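Local atomic coordinates of B-type Cna protein (Enterococcus faecium, PDB entry 6FWY), a protein that is of unknown function but, as an LPXTG-anchored surface protein with a thioester domain, probably attaches the bacterium covalently to host targets. Residues A[13-23]-A[36-45]; A[91-99]-A[136-144]. All coordinates share one frame; numbering follows the deposited sequence.

Contact 1: residues A[13-23]-A[36-45]; sequences KFIETGVKTDG and WMISSQFKDS
Thr-17 and Gln-41 face each other at a beta bulge in an antiparallel strand pair, where the register slips by two residues. Gln-41 O takes the backbone N of Thr-17 at 3.0 Å, an almost straight bond; the N of Gln-41 goes instead to Val-19 O. A water that accepts from Gly-18 N lies within donating distance of both Gln-41 O and Val-19 O, more acceptors than it can be sure to serve. The side chains close the same spot: Gln-41 NE2 donates to Thr-17 OG1 at 2.7 Å, with OG1 21° out of the amide plane of Gln-41. With chi1 at 65°, OG1 lies between its own N and carbonyl carbon and can accept from Val-19 N as well, an ST turn. Regular pairing resumes on both sides, Ile-15 with Lys-43 and Thr-21 with Ser-39 exchanging two bonds each. Beyond it, a water links Asp-22 O to Met-37 N. Phe-42 and Phe-14 form an offset edge-to-face stack, the edge of Phe-42 toward the face of Phe-14, planes at 90°. Residues outside the pair satisfy the carboxylates: Ser-59 binds Glu-16 OE2, Asn-128 and His-129 bind Asp-22, and Asn-48 N binds Asp-44 OD1. Strand 258-277 packs on both phenylalanines through Ala-258, while Trp-103 of helix 99-113 lies against Thr-21 and Gln-41.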
loop_
_atom_site.group_PDB
_atom_site.type_symbol
_atom_site.label_atom_id
_atom_site.label_comp_id
_atom_site.label_asym_id
_atom_site.label_seq_id
_atom_site.Cartn_x
_atom_site.Cartn_y
_atom_site.Cartn_z
ATOM N N LYS A 13 9.710 -14.398 -4.314
ATOM C CA LYS A 13 10.877 -14.917 -5.020
ATOM C C LYS A 13 11.524 -13.726 -5.703
ATOM O O LYS A 13 10.855 -12.964 -6.407
ATOM C CB LYS A 13 10.437 -15.936 -6.082
ATOM C CG LYS A 13 11.476 -16.284 -7.146
ATOM C CD LYS A 13 12.243 -17.584 -6.879
ATOM C CE LYS A 13 12.766 -18.195 -8.178
ATOM N NZ LYS A 13 13.886 -19.132 -7.874
ATOM N N PHE A 14 12.831 -13.602 -5.508
ATOM C CA PHE A 14 13.566 -12.446 -6.009
ATOM C C PHE A 14 14.614 -12.850 -7.035
ATOM O O PHE A 14 15.176 -13.951 -6.984
ATOM C CB PHE A 14 14.218 -11.695 -4.858
ATOM C CG PHE A 14 13.236 -11.156 -3.863
ATOM C CD1 PHE A 14 12.572 -9.940 -4.093
ATOM C CD2 PHE A 14 12.971 -11.845 -2.684
ATOM C CE1 PHE A 14 11.676 -9.437 -3.173
ATOM C CE2 PHE A 14 12.057 -11.351 -1.759
ATOM C CZ PHE A 14 11.404 -10.149 -2.017
ATOM N N ILE A 15 14.893 -11.920 -7.940
ATOM C CA ILE A 15 15.731 -12.155 -9.113
ATOM C C ILE A 15 16.626 -10.939 -9.241
ATOM O O ILE A 15 16.156 -9.822 -9.087
ATOM C CB ILE A 15 14.856 -12.267 -10.377
ATOM C CG1 ILE A 15 13.899 -13.464 -10.279
ATOM C CG2 ILE A 15 15.726 -12.400 -11.622
ATOM C CD1 ILE A 15 12.688 -13.375 -11.188
ATOM N N GLU A 16 17.900 -11.159 -9.535
ATOM C CA GLU A 16 18.875 -10.076 -9.787
ATOM C C GLU A 16 18.597 -9.418 -11.131
ATOM O O GLU A 16 18.290 -10.120 -12.102
ATOM C CB GLU A 16 20.292 -10.645 -9.827
ATOM C CG GLU A 16 20.790 -11.298 -8.515
ATOM C CD GLU A 16 21.451 -10.327 -7.565
ATOM O OE1 GLU A 16 21.014 -9.146 -7.492
ATOM O OE2 GLU A 16 22.412 -10.715 -6.867
ATOM N N THR A 17 18.682 -8.091 -11.200
ATOM C CA THR A 17 18.518 -7.364 -12.477
ATOM C C THR A 17 19.802 -7.276 -13.304
ATOM O O THR A 17 19.751 -6.953 -14.485
ATOM C CB THR A 17 18.056 -5.902 -12.258
ATOM O OG1 THR A 17 19.082 -5.165 -11.575
ATOM C CG2 THR A 17 16.777 -5.850 -11.458
ATOM N N GLY A 18 20.945 -7.512 -12.684
ATOM C CA GLY A 18 22.256 -7.285 -13.297
ATOM C C GLY A 18 22.890 -5.963 -12.881
ATOM O O GLY A 18 24.043 -5.745 -13.162
ATOM N N VAL A 19 22.129 -5.065 -12.267
ATOM C CA VAL A 19 22.671 -3.815 -11.758
ATOM C C VAL A 19 23.338 -4.026 -10.389
ATOM O O VAL A 19 22.757 -4.618 -9.485
ATOM C CB VAL A 19 21.593 -2.714 -11.659
ATOM C CG1 VAL A 19 22.145 -1.456 -10.972
ATOM C CG2 VAL A 19 21.023 -2.391 -13.056
ATOM N N LYS A 20 24.560 -3.552 -10.252
ATOM C CA LYS A 20 25.258 -3.612 -8.963
ATOM C C LYS A 20 26.240 -2.471 -8.839
ATOM O O LYS A 20 26.678 -1.894 -9.839
ATOM C CB LYS A 20 25.991 -4.927 -8.704
ATOM C CG LYS A 20 25.231 -6.184 -8.951
ATOM C CD LYS A 20 26.129 -7.406 -8.891
ATOM C CE LYS A 20 25.248 -8.633 -9.131
ATOM N NZ LYS A 20 26.008 -9.899 -8.901
ATOM N N THR A 21 26.575 -2.188 -7.591
ATOM C CA THR A 21 27.515 -1.128 -7.264
ATOM C C THR A 21 28.293 -1.479 -6.000
ATOM O O THR A 21 27.792 -2.161 -5.109
ATOM C CB THR A 21 26.807 0.230 -7.076
ATOM O OG1 THR A 21 27.768 1.240 -6.772
ATOM C CG2 THR A 21 25.785 0.190 -5.956
ATOM N N ASP A 22 29.520 -0.954 -5.926
ATOM C CA ASP A 22 30.319 -1.009 -4.706
ATOM C C ASP A 22 29.906 0.072 -3.697
ATOM O O ASP A 22 30.447 0.120 -2.566
ATOM C CB ASP A 22 31.825 -0.940 -5.054
ATOM C CG ASP A 22 32.194 0.239 -5.940
ATOM O OD1 ASP A 22 31.348 1.124 -6.205
ATOM O OD2 ASP A 22 33.340 0.268 -6.410
ATOM N N GLY A 23 28.994 0.964 -4.087
ATOM C CA GLY A 23 28.454 1.973 -3.183
ATOM C C GLY A 23 29.092 3.311 -3.412
ATOM O O GLY A 23 30.235 3.388 -3.856
ATOM N N TRP A 36 32.543 -0.547 3.497
ATOM C CA TRP A 36 31.816 -0.404 2.227
ATOM C C TRP A 36 30.417 -1.003 2.364
ATOM O O TRP A 36 30.206 -1.968 3.112
ATOM C CB TRP A 36 32.540 -1.074 1.055
ATOM C CG TRP A 36 33.797 -0.395 0.597
ATOM C CD1 TRP A 36 34.615 0.452 1.333
ATOM C CD2 TRP A 36 34.443 -0.565 -0.663
ATOM N NE1 TRP A 36 35.701 0.824 0.587
ATOM C CE2 TRP A 36 35.624 0.222 -0.642
ATOM C CE3 TRP A 36 34.136 -1.293 -1.820
ATOM C CZ2 TRP A 36 36.492 0.300 -1.744
ATOM C CZ3 TRP A 36 35.004 -1.209 -2.916
ATOM C CH2 TRP A 36 36.174 -0.412 -2.862
ATOM N N MET A 37 29.480 -0.386 1.647
ATOM C CA MET A 37 28.105 -0.848 1.609
ATOM C C MET A 37 27.707 -1.139 0.159
ATOM O O MET A 37 27.055 -0.331 -0.500
ATOM C CB MET A 37 27.196 0.186 2.255
ATOM C CG MET A 37 27.398 0.325 3.759
ATOM S SD MET A 37 26.944 -1.166 4.645
ATOM C CE MET A 37 27.639 -0.905 6.238
ATOM N N ILE A 38 28.131 -2.310 -0.303
ATOM C CA ILE A 38 27.904 -2.756 -1.665
ATOM C C ILE A 38 26.452 -3.281 -1.738
ATOM O O ILE A 38 25.832 -3.587 -0.701
ATOM C CB ILE A 38 28.902 -3.846 -2.134
ATOM C CG1 ILE A 38 28.556 -5.229 -1.527
ATOM C CG2 ILE A 38 30.345 -3.448 -1.827
ATOM C CD1 ILE A 38 29.525 -6.340 -1.839
ATOM N N SER A 39 25.933 -3.372 -2.965
ATOM C CA SER A 39 24.591 -3.887 -3.176
ATOM C C SER A 39 24.372 -4.360 -4.606
ATOM O O SER A 39 25.036 -3.898 -5.550
ATOM C CB SER A 39 23.543 -2.839 -2.834
ATOM O OG SER A 39 22.307 -3.460 -2.562
ATOM N N SER A 40 23.422 -5.286 -4.722
ATOM C CA SER A 40 22.936 -5.789 -6.007
ATOM C C SER A 40 21.452 -5.469 -6.136
ATOM O O SER A 40 20.674 -5.747 -5.231
ATOM C CB SER A 40 23.104 -7.292 -6.080
ATOM O OG SER A 40 24.456 -7.662 -6.122
ATOM N N GLN A 41 21.066 -4.905 -7.269
ATOM C CA GLN A 41 19.662 -4.582 -7.497
ATOM C C GLN A 41 18.880 -5.877 -7.815
ATOM O O GLN A 41 19.335 -6.730 -8.595
ATOM C CB GLN A 41 19.541 -3.577 -8.630
ATOM C CG GLN A 41 18.161 -2.961 -8.801
ATOM C CD GLN A 41 18.098 -2.053 -10.012
ATOM O OE1 GLN A 41 18.115 -0.821 -9.892
ATOM N NE2 GLN A 41 18.101 -2.654 -11.177
ATOM N N PHE A 42 17.719 -6.017 -7.181
ATOM C CA PHE A 42 16.839 -7.150 -7.407
ATOM C C PHE A 42 15.355 -6.744 -7.438
ATOM O O PHE A 42 14.969 -5.676 -6.934
ATOM C CB PHE A 42 17.080 -8.252 -6.371
ATOM C CG PHE A 42 16.764 -7.850 -4.955
ATOM C CD1 PHE A 42 17.708 -7.155 -4.181
ATOM C CD2 PHE A 42 15.528 -8.160 -4.379
ATOM C CE1 PHE A 42 17.424 -6.805 -2.880
ATOM C CE2 PHE A 42 15.238 -7.806 -3.069
ATOM C CZ PHE A 42 16.186 -7.127 -2.322
ATOM N N LYS A 43 14.554 -7.636 -8.051
ATOM C CA LYS A 43 13.126 -7.482 -8.216
ATOM C C LYS A 43 12.450 -8.758 -7.749
ATOM O O LYS A 43 13.051 -9.838 -7.805
ATOM C CB LYS A 43 12.758 -7.364 -9.701
ATOM C CG LYS A 43 13.261 -6.130 -10.427
ATOM C CD LYS A 43 13.053 -6.268 -11.939
ATOM C CE LYS A 43 12.482 -4.999 -12.565
ATOM N NZ LYS A 43 12.005 -5.252 -13.965
ATOM N N ASP A 44 11.181 -8.656 -7.358
ATOM C CA ASP A 44 10.395 -9.851 -7.095
ATOM C C ASP A 44 9.930 -10.426 -8.449
ATOM O O ASP A 44 10.177 -9.817 -9.493
ATOM C CB ASP A 44 9.282 -9.583 -6.068
ATOM C CG ASP A 44 8.010 -8.946 -6.678
ATOM O OD1 ASP A 44 8.038 -8.434 -7.829
ATOM O OD2 ASP A 44 6.962 -8.965 -5.981
ATOM N N SER A 45 9.286 -11.585 -8.441
ATOM C CA SER A 45 8.918 -12.256 -9.699
ATOM C C SER A 45 7.788 -11.577 -10.501
ATOM O O SER A 45 7.530 -11.964 -11.640
ATOM C CB SER A 45 8.555 -13.706 -9.433
ATOM O OG SER A 45 7.452 -13.769 -8.578
HETATM O O HOH W 1 7.404 -13.595 -5.791
HETATM O O HOH W 2 21.623 -7.295 -9.890
HETATM O O HOH W 3 30.393 1.231 -0.143
#

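Contact 2: residues A[91-99]-A[136-144]; sequences AKELGAGND and RVKKAFEKI
A Schellman motif ends helix 91-94 against the flank of helix 131-150 in the helical part of the thioester domain. Leu-94, in the last turn, carries the apolar contact: its CD2 lies 3.7 Å from Ile-144 CG1, the two side chains crossing at a slant, while its CB faces the methyl of Ala-140. The carbonyl of Leu-94 leans on the same alanine, with Ala-140 CA 3.3 Å from Leu-94 O in a CA-H...O contact. Gly-95 then turns the chain at positive phi (88°), its CA 4.3 Å from Lys-139 CD. Next, Arg-136 lays its aliphatic part along the turn, CB 3.6 Å from Gly-95 O and CD 3.4 Å from Gly-97 N. A bend at chi3 (-62°) brings NE close beside Gly-97, and Glu-101 binds both this NE, in a salt bridge, and Gly-97 N. Lys-143 rests its CE 3.4 Å from Glu-93 O. Asn-98 is the N-cap of the following helix, its OD1 accepting from Glu-101 N. The arrangement is a short link between two consecutive helices, C-capped by a Schellman motif and N-capped by Asn-98, packed on helix 131-150.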
loop_
_atom_site.group_PDB
_atom_site.type_symbol
_atom_site.label_atom_id
_atom_site.label_comp_id
_atom_site.label_asym_id
_atom_site.label_seq_id
_atom_site.Cartn_x
_atom_site.Cartn_y
_atom_site.Cartn_z
ATOM N N ALA A 91 15.238 9.531 -11.640
ATOM C CA ALA A 91 16.524 10.087 -11.249
ATOM C C ALA A 91 16.509 11.631 -11.237
ATOM O O ALA A 91 16.942 12.256 -10.252
ATOM C CB ALA A 91 17.601 9.580 -12.194
ATOM N N LYS A 92 16.016 12.233 -12.318
ATOM C CA LYS A 92 15.906 13.691 -12.431
ATOM C C LYS A 92 15.120 14.326 -11.267
ATOM O O LYS A 92 15.568 15.304 -10.669
ATOM C CB LYS A 92 15.255 14.089 -13.760
ATOM C CG LYS A 92 15.189 15.601 -13.966
ATOM C CD LYS A 92 14.705 16.020 -15.336
ATOM C CE LYS A 92 14.443 17.533 -15.326
ATOM N NZ LYS A 92 13.949 18.122 -16.606
ATOM N N GLU A 93 13.951 13.760 -10.977
ATOM C CA GLU A 93 13.104 14.212 -9.870
ATOM C C GLU A 93 13.769 14.102 -8.504
ATOM O O GLU A 93 13.560 14.944 -7.653
ATOM C CB GLU A 93 11.806 13.407 -9.851
ATOM C CG GLU A 93 10.863 13.750 -11.002
ATOM C CD GLU A 93 9.663 12.812 -11.097
ATOM O OE1 GLU A 93 9.735 11.656 -10.637
ATOM O OE2 GLU A 93 8.624 13.272 -11.606
ATOM N N LEU A 94 14.561 13.057 -8.306
ATOM C CA LEU A 94 15.295 12.850 -7.051
ATOM C C LEU A 94 16.622 13.634 -6.908
ATOM O O LEU A 94 17.167 13.715 -5.811
ATOM C CB LEU A 94 15.557 11.361 -6.847
ATOM C CG LEU A 94 14.303 10.488 -6.746
ATOM C CD1 LEU A 94 14.666 9.007 -6.854
ATOM C CD2 LEU A 94 13.531 10.744 -5.471
ATOM N N GLY A 95 17.137 14.199 -7.998
ATOM C CA GLY A 95 18.428 14.886 -7.983
ATOM C C GLY A 95 19.602 13.954 -8.240
ATOM O O GLY A 95 20.743 14.387 -8.240
ATOM N N ALA A 96 19.320 12.674 -8.474
ATOM C CA ALA A 96 20.337 11.708 -8.860
ATOM C C ALA A 96 20.692 11.922 -10.322
ATOM O O ALA A 96 19.868 12.356 -11.104
ATOM C CB ALA A 96 19.813 10.299 -8.639
ATOM N N GLY A 97 21.930 11.631 -10.678
ATOM C CA GLY A 97 22.424 11.783 -12.051
ATOM C C GLY A 97 22.104 10.637 -12.990
ATOM O O GLY A 97 22.237 10.810 -14.179
ATOM N N ASN A 98 21.754 9.473 -12.447
ATOM C CA ASN A 98 21.372 8.289 -13.242
ATOM C C ASN A 98 20.570 7.315 -12.365
ATOM O O ASN A 98 20.467 7.519 -11.155
ATOM C CB ASN A 98 22.611 7.608 -13.838
ATOM C CG ASN A 98 23.563 7.072 -12.777
ATOM O OD1 ASN A 98 23.196 6.248 -11.942
ATOM N ND2 ASN A 98 24.794 7.534 -12.802
ATOM N N ASP A 99 20.033 6.263 -12.970
ATOM C CA ASP A 99 19.198 5.274 -12.263
ATOM C C ASP A 99 19.913 4.430 -11.201
ATOM O O ASP A 99 19.264 3.973 -10.254
ATOM C CB ASP A 99 18.499 4.342 -13.255
ATOM C CG ASP A 99 17.437 5.063 -14.087
ATOM O OD1 ASP A 99 17.147 6.253 -13.809
ATOM O OD2 ASP A 99 16.890 4.466 -15.034
ATOM N N ARG A 136 25.251 13.891 -5.393
ATOM C CA ARG A 136 23.938 13.613 -5.998
ATOM C C ARG A 136 23.204 12.518 -5.218
ATOM O O ARG A 136 22.024 12.655 -4.908
ATOM C CB ARG A 136 24.083 13.217 -7.469
ATOM C CG ARG A 136 24.433 14.376 -8.384
ATOM C CD ARG A 136 24.268 14.005 -9.843
ATOM N NE ARG A 136 25.169 12.921 -10.237
ATOM C CZ ARG A 136 26.386 13.074 -10.771
ATOM N NH1 ARG A 136 26.902 14.279 -10.983
ATOM N NH2 ARG A 136 27.110 11.996 -11.081
ATOM N N VAL A 137 23.929 11.457 -4.863
ATOM C CA VAL A 137 23.367 10.401 -4.015
ATOM C C VAL A 137 22.898 10.938 -2.650
ATOM O O VAL A 137 21.784 10.618 -2.198
ATOM C CB VAL A 137 24.349 9.212 -3.850
ATOM C CG1 VAL A 137 23.860 8.219 -2.804
ATOM C CG2 VAL A 137 24.535 8.513 -5.178
ATOM N N LYS A 138 23.734 11.770 -2.020
ATOM C CA LYS A 138 23.376 12.413 -0.754
ATOM C C LYS A 138 22.093 13.268 -0.857
ATOM O O LYS A 138 21.220 13.198 0.003
ATOM C CB LYS A 138 24.534 13.286 -0.271
ATOM C CG LYS A 138 24.344 13.842 1.119
ATOM C CD LYS A 138 25.589 14.556 1.633
ATOM C CE LYS A 138 25.358 14.929 3.078
ATOM N NZ LYS A 138 26.301 15.980 3.529
ATOM N N LYS A 139 22.020 14.080 -1.902
ATOM C CA LYS A 139 20.851 14.911 -2.187
ATOM C C LYS A 139 19.585 14.046 -2.374
ATOM O O LYS A 139 18.557 14.310 -1.749
ATOM C CB LYS A 139 21.127 15.768 -3.433
ATOM C CG LYS A 139 20.128 16.893 -3.670
ATOM C CD LYS A 139 20.259 17.482 -5.067
ATOM C CE LYS A 139 19.125 18.431 -5.388
ATOM N NZ LYS A 139 19.606 19.827 -5.549
ATOM N N ALA A 140 19.684 13.010 -3.200
ATOM C CA ALA A 140 18.581 12.046 -3.383
ATOM C C ALA A 140 18.170 11.348 -2.091
ATOM O O ALA A 140 16.975 11.281 -1.787
ATOM C CB ALA A 140 18.931 11.008 -4.448
ATOM N N PHE A 141 19.159 10.845 -1.345
ATOM C CA PHE A 141 18.936 10.239 -0.014
ATOM C C PHE A 141 18.129 11.149 0.913
ATOM O O PHE A 141 17.117 10.731 1.475
ATOM C CB PHE A 141 20.275 9.890 0.680
ATOM C CG PHE A 141 20.117 9.506 2.129
ATOM C CD1 PHE A 141 19.792 8.212 2.475
ATOM C CD2 PHE A 141 20.245 10.450 3.132
ATOM C CE1 PHE A 141 19.596 7.853 3.800
ATOM C CE2 PHE A 141 20.034 10.106 4.467
ATOM C CZ PHE A 141 19.726 8.808 4.811
ATOM N N GLU A 142 18.594 12.385 1.076
ATOM C CA GLU A 142 17.952 13.344 1.975
ATOM C C GLU A 142 16.515 13.674 1.583
ATOM O O GLU A 142 15.651 13.840 2.442
ATOM C CB GLU A 142 18.781 14.627 2.068
ATOM C CG GLU A 142 20.072 14.399 2.820
ATOM C CD GLU A 142 21.044 15.566 2.752
ATOM O OE1 GLU A 142 20.752 16.624 2.132
ATOM O OE2 GLU A 142 22.135 15.429 3.342
ATOM N N LYS A 143 16.270 13.787 0.284
ATOM C CA LYS A 143 14.907 13.974 -0.202
ATOM C C LYS A 143 14.045 12.774 0.199
ATOM O O LYS A 143 13.015 12.937 0.823
ATOM C CB LYS A 143 14.886 14.159 -1.720
ATOM C CG LYS A 143 13.514 14.564 -2.255
ATOM C CD LYS A 143 13.568 15.009 -3.706
ATOM C CE LYS A 143 12.285 14.656 -4.483
ATOM N NZ LYS A 143 11.238 15.697 -4.368
ATOM N N ILE A 144 14.486 11.574 -0.151
ATOM C CA ILE A 144 13.686 10.358 0.074
ATOM C C ILE A 144 13.496 10.117 1.576
ATOM O O ILE A 144 12.384 9.831 2.029
ATOM C CB ILE A 144 14.304 9.117 -0.620
ATOM C CG1 ILE A 144 14.382 9.322 -2.147
ATOM C CG2 ILE A 144 13.491 7.854 -0.340
ATOM C CD1 ILE A 144 15.407 8.399 -2.818
#

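From the N terminus, strand 11-21 is met first, and contact 1 closes when the chain returns along strand 32-44, enclosing a short loop that includes strand 26-29. Only after this does contact 2 open, at helix 91-94, and it closes a longer excursion, about half of it helical, when helix 131-150 arrives. The two loops therefore follow in series and neither crosses nor encloses the other. The centres of contact 1 and contact 2 lie about 18 Å apart, and the nearest atoms of contacts 1 and 2 about 5 Å apart, without touching. Helix 99-113 touches both: Trp-103 meets the strand pair of contact 1, while Ala-105 and Thr-106 meet Ala-140 and Ile-144 of contact 2, joining the sheet to the helices.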